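Local coordinates for E2A dna-binding protein (Human adenovirus 5, PDB 2WB0), which binds single-stranded DNA and takes part in the elongation of viral strand-displacement replication, unwinding the template without ATP through its capacity to form multimers, at residues R16-K21 with A43-T48; L57-T60 with T66-T69. One frame throughout, in Å; residues are numbered along the deposited sequence.

Both contacts fall within the all-alpha part of this DNA-binding protein, and their centres lie about 17 Å apart on the same side of the chain's centre. They come in series: contact 1 joins helix 7-21 to helix 40-53, and contact 2 then folds the loop that follows helix 40-53 against helix 64-83. Helix 40-53 links them physically as well as in sequence, for Ala43 O approaches Val68 CG1 to 3.4 Å and Lys47 CD approaches Val68 CG2 to 3.6 Å. Helices 7-21 and 64-83 are thus both packed against helix 40-53, away from the two zinc sites, with contact 1 farther out at about 24 Å from the chain's centre and contact 2 at about 13 Å.

Contact 1. Residues R16-K21 with A43-T48; sequences RALMDK and AAVCKT
Val45 meets Leu18 and Met19 through one methyl, CG2. The CB of Val45 points at helix 7-21, and with CG1 anti to the backbone N (chi1 171°) the other branch, CG2, becomes the atom that touches. Val45 CG2 lies 4.0 Å from Met19 CA, so the methyl rests against the backbone of the facing helix as much as against a side chain. Met19 CG is next, 4.1 Å from the same Val45 CG2. The two side chains cross at about a right angle; with CG anti to the carbonyl carbon (chi1 -65°) and chi2 extended, Met19 carries its sulfur off past Val45, and the bend at chi3 sets only the terminal methyl. Leu18 is a looser neighbour: its carbonyl O stands 4.1 Å from Val45 CG2, and its CB 4.5 Å from that methyl. These distances describe a light apolar contact, with 109 Å² buried in all and the closest CA pair, Met19 and Val45, 6.1 Å apart. All three residues are buried, and the surrounding chain explains why: Val24 touches both Met19 and Val45, Met19 also touches Lys29 of helix 26-31 and Phe32 just after it, while helix 64-83 supplies Leu79 beside Leu18 and Met71 beside Cys46.

Contact 2. Residues L57-T60 with T66-T69; sequences LQLT and TFVT
Leu57 meets the ring of Phe67 through its CD2 methyl, the two side chains coming from opposite directions. Its CG is anti to the backbone N (chi1 163°), and the CD2 branch makes the approach: Leu57 CD2 is 3.4 Å from Phe67 CE2, a close apolar contact, and 3.8 Å from Phe67 CZ. The methyl therefore meets the far part of the ring, at an oblique angle to it.

The arrangement is that of a connecting loop laid against the helix it leads into: residues 57-60 belong to the link between helices 40-53 and 64-83 in the all-alpha part of the protein, and the phenylalanine that receives both leucines lies near the start of the second helix.

Leu59, the next residue to touch Phe67, uses both of its methyls. Its CD2 sits over one face of the Phe67 ring as a CH-pi contact, 3.9 Å from the ring centroid and 19° off the normal; the displacement is toward the rim, where Phe67 CD1 is 3.7 Å from Leu59 CD2. The other branch reaches nearer the root of the phenylalanine, with Leu59 CD1 3.7 Å from Phe67 CB. Phe67 CG is anti to its own N (chi1 -176°), which carries the ring out from helix 64-83 toward the loop; Leu50 of helix 40-53 and Ala306 and Met309 of helix 300-315 also touch this side chain. Thr60 ties the loop elsewhere through its backbone: its N is hydrogen-bonded to Asp302 OD2 of helix 300-315, and its O to Ser299 OG.

Contact 1. Residues R16-K21 with A43-T48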
loop_
_atom_site.group_PDB
_atom_site.type_symbol
_atom_site.label_atom_id
_atom_site.label_comp_id
_atom_site.label_asym_id
_atom_site.label_seq_id
_atom_site.Cartn_x
_atom_site.Cartn_y
_atom_site.Cartn_z
ATOM N N ARG A 16 19.855 -17.301 8.020
ATOM C CA ARG A 16 21.164 -17.015 8.559
ATOM C C ARG A 16 22.224 -16.855 7.450
ATOM O O ARG A 16 23.088 -15.991 7.542
ATOM C CB ARG A 16 21.579 -18.078 9.605
ATOM C CG ARG A 16 22.955 -17.810 10.210
ATOM C CD ARG A 16 23.065 -16.363 10.768
ATOM N NE ARG A 16 22.910 -16.346 12.206
ATOM C CZ ARG A 16 23.907 -16.504 13.067
ATOM N NH1 ARG A 16 25.149 -16.684 12.641
ATOM N NH2 ARG A 16 23.648 -16.478 14.359
ATOM N N ALA A 17 22.123 -17.651 6.399
ATOM C CA ALA A 17 23.046 -17.531 5.242
ATOM C C ALA A 17 23.015 -16.089 4.672
ATOM O O ALA A 17 24.037 -15.422 4.494
ATOM C CB ALA A 17 22.620 -18.498 4.171
ATOM N N LEU A 18 21.790 -15.613 4.418
ATOM C CA LEU A 18 21.557 -14.228 4.039
ATOM C C LEU A 18 22.095 -13.227 5.004
ATOM O O LEU A 18 22.785 -12.286 4.627
ATOM C CB LEU A 18 20.030 -14.046 3.777
ATOM C CG LEU A 18 19.375 -14.088 2.417
ATOM C CD1 LEU A 18 20.140 -14.454 1.106
ATOM C CD2 LEU A 18 17.953 -14.715 2.444
ATOM N N MET A 19 21.831 -13.404 6.292
ATOM C CA MET A 19 22.213 -12.414 7.274
ATOM C C MET A 19 23.726 -12.426 7.444
ATOM O O MET A 19 24.334 -11.388 7.784
ATOM C CB MET A 19 21.561 -12.729 8.641
ATOM C CG MET A 19 20.010 -12.624 8.646
ATOM S SD MET A 19 19.277 -12.688 10.291
ATOM C CE MET A 19 19.377 -14.428 10.701
ATOM N N ASP A 20 24.336 -13.605 7.253
ATOM C CA ASP A 20 25.806 -13.664 7.377
ATOM C C ASP A 20 26.403 -12.902 6.169
ATOM O O ASP A 20 27.175 -11.976 6.353
ATOM C CB ASP A 20 26.272 -15.124 7.368
ATOM C CG ASP A 20 25.985 -15.849 8.688
ATOM O OD1 ASP A 20 25.915 -15.183 9.766
ATOM O OD2 ASP A 20 25.841 -17.087 8.609
ATOM N N LYS A 21 25.992 -13.288 4.958
ATOM C CA LYS A 21 26.513 -12.722 3.704
ATOM C C LYS A 21 26.374 -11.201 3.663
ATOM O O LYS A 21 27.268 -10.482 3.194
ATOM C CB LYS A 21 25.801 -13.355 2.518
ATOM C CG LYS A 21 26.175 -12.726 1.146
ATOM C CD LYS A 21 25.619 -13.565 0.017
ATOM C CE LYS A 21 25.927 -12.955 -1.367
ATOM N NZ LYS A 21 25.149 -13.744 -2.296
ATOM N N ALA A 43 14.886 -6.833 6.797
ATOM C CA ALA A 43 14.972 -5.487 6.228
ATOM C C ALA A 43 16.462 -5.025 6.177
ATOM O O ALA A 43 16.876 -4.343 5.231
ATOM C CB ALA A 43 14.148 -4.524 7.075
ATOM N N ALA A 44 17.247 -5.413 7.186
ATOM C CA ALA A 44 18.692 -5.077 7.223
ATOM C C ALA A 44 19.466 -5.793 6.099
ATOM O O ALA A 44 20.361 -5.208 5.470
ATOM C CB ALA A 44 19.271 -5.354 8.589
ATOM N N VAL A 45 19.076 -7.025 5.780
ATOM C CA VAL A 45 19.583 -7.660 4.572
ATOM C C VAL A 45 19.295 -6.802 3.307
ATOM O O VAL A 45 20.208 -6.464 2.472
ATOM C CB VAL A 45 18.992 -9.078 4.407
ATOM C CG1 VAL A 45 19.340 -9.657 3.065
ATOM C CG2 VAL A 45 19.505 -10.005 5.571
ATOM N N CYS A 46 18.030 -6.400 3.185
ATOM C CA CYS A 46 17.635 -5.711 1.986
ATOM C C CYS A 46 18.362 -4.348 1.893
ATOM O O CYS A 46 18.804 -3.957 0.816
ATOM C CB CYS A 46 16.114 -5.533 2.036
ATOM S SG CYS A 46 15.222 -7.106 1.850
ATOM N N LYS A 47 18.416 -3.610 3.007
ATOM C CA LYS A 47 18.988 -2.273 3.014
ATOM C C LYS A 47 20.475 -2.388 2.673
ATOM O O LYS A 47 21.035 -1.610 1.899
ATOM C CB LYS A 47 18.812 -1.647 4.408
ATOM C CG LYS A 47 19.377 -0.219 4.566
ATOM C CD LYS A 47 18.661 0.803 3.626
ATOM C CE LYS A 47 19.144 2.318 3.783
ATOM N NZ LYS A 47 18.100 3.301 3.188
ATOM N N THR A 48 21.125 -3.398 3.240
ATOM C CA THR A 48 22.519 -3.642 2.905
ATOM C C THR A 48 22.710 -3.930 1.401
ATOM O O THR A 48 23.619 -3.337 0.766
ATOM C CB THR A 48 23.168 -4.738 3.834
ATOM O OG1 THR A 48 22.919 -4.372 5.186
ATOM C CG2 THR A 48 24.669 -4.792 3.673
#

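Contact 2. Residues L57-T60 with T66-T69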
loop_
_atom_site.group_PDB
_atom_site.type_symbol
_atom_site.label_atom_id
_atom_site.label_comp_id
_atom_site.label_asym_id
_atom_site.label_seq_id
_atom_site.Cartn_x
_atom_site.Cartn_y
_atom_site.Cartn_z
ATOM N N LEU A 57 19.105 4.472 -6.242
ATOM C CA LEU A 57 17.658 4.192 -6.493
ATOM C C LEU A 57 16.880 5.445 -6.120
ATOM O O LEU A 57 17.133 5.995 -5.082
ATOM C CB LEU A 57 17.142 2.999 -5.653
ATOM C CG LEU A 57 15.609 2.831 -5.491
ATOM C CD1 LEU A 57 15.016 2.393 -6.811
ATOM C CD2 LEU A 57 15.359 1.785 -4.402
ATOM N N GLN A 58 15.957 5.886 -6.970
ATOM C CA GLN A 58 15.152 7.070 -6.739
ATOM C C GLN A 58 13.751 6.645 -6.275
ATOM O O GLN A 58 13.097 5.857 -6.950
ATOM C CB GLN A 58 15.047 7.899 -8.040
ATOM C CG GLN A 58 16.377 8.642 -8.382
ATOM C CD GLN A 58 16.598 8.912 -9.887
ATOM O OE1 GLN A 58 16.655 10.079 -10.313
ATOM N NE2 GLN A 58 16.732 7.826 -10.699
ATOM N N LEU A 59 13.341 7.086 -5.096
ATOM C CA LEU A 59 11.997 6.757 -4.588
ATOM C C LEU A 59 11.119 7.966 -4.880
ATOM O O LEU A 59 11.668 9.092 -4.937
ATOM C CB LEU A 59 12.059 6.470 -3.064
ATOM C CG LEU A 59 12.822 5.161 -2.737
ATOM C CD1 LEU A 59 12.887 4.874 -1.256
ATOM C CD2 LEU A 59 12.258 3.907 -3.470
ATOM N N THR A 60 9.797 7.779 -5.011
ATOM C CA THR A 60 8.929 8.920 -5.364
ATOM C C THR A 60 7.728 8.832 -4.454
ATOM O O THR A 60 6.974 7.829 -4.539
ATOM C CB THR A 60 8.419 8.827 -6.801
ATOM O OG1 THR A 60 9.532 8.652 -7.672
ATOM C CG2 THR A 60 7.676 10.170 -7.232
ATOM N N THR A 66 9.985 2.968 4.754
ATOM C CA THR A 66 8.865 2.162 4.315
ATOM C C THR A 66 9.312 1.283 3.154
ATOM O O THR A 66 8.895 0.157 3.091
ATOM C CB THR A 66 7.647 2.979 3.860
ATOM O OG1 THR A 66 7.256 3.877 4.922
ATOM C CG2 THR A 66 6.457 2.009 3.578
ATOM N N PHE A 67 10.125 1.802 2.234
ATOM C CA PHE A 67 10.571 0.962 1.116
ATOM C C PHE A 67 11.326 -0.324 1.643
ATOM O O PHE A 67 11.043 -1.496 1.246
ATOM C CB PHE A 67 11.469 1.777 0.156
ATOM C CG PHE A 67 11.883 1.011 -1.043
ATOM C CD1 PHE A 67 10.964 0.772 -2.050
ATOM C CD2 PHE A 67 13.175 0.477 -1.136
ATOM C CE1 PHE A 67 11.284 0.022 -3.202
ATOM C CE2 PHE A 67 13.531 -0.217 -2.269
ATOM C CZ PHE A 67 12.540 -0.499 -3.299
ATOM N N VAL A 68 12.269 -0.100 2.539
ATOM C CA VAL A 68 13.062 -1.204 3.106
ATOM C C VAL A 68 12.222 -2.190 3.925
ATOM O O VAL A 68 12.440 -3.436 3.901
ATOM C CB VAL A 68 14.227 -0.593 3.951
ATOM C CG1 VAL A 68 14.881 -1.642 4.796
ATOM C CG2 VAL A 68 15.211 0.076 3.013
ATOM N N THR A 69 11.299 -1.644 4.699
ATOM C CA THR A 69 10.364 -2.504 5.457
ATOM C C THR A 69 9.532 -3.391 4.552
ATOM O O THR A 69 9.329 -4.582 4.845
ATOM C CB THR A 69 9.449 -1.642 6.295
ATOM O OG1 THR A 69 10.289 -1.023 7.279
ATOM C CG2 THR A 69 8.331 -2.524 6.982
#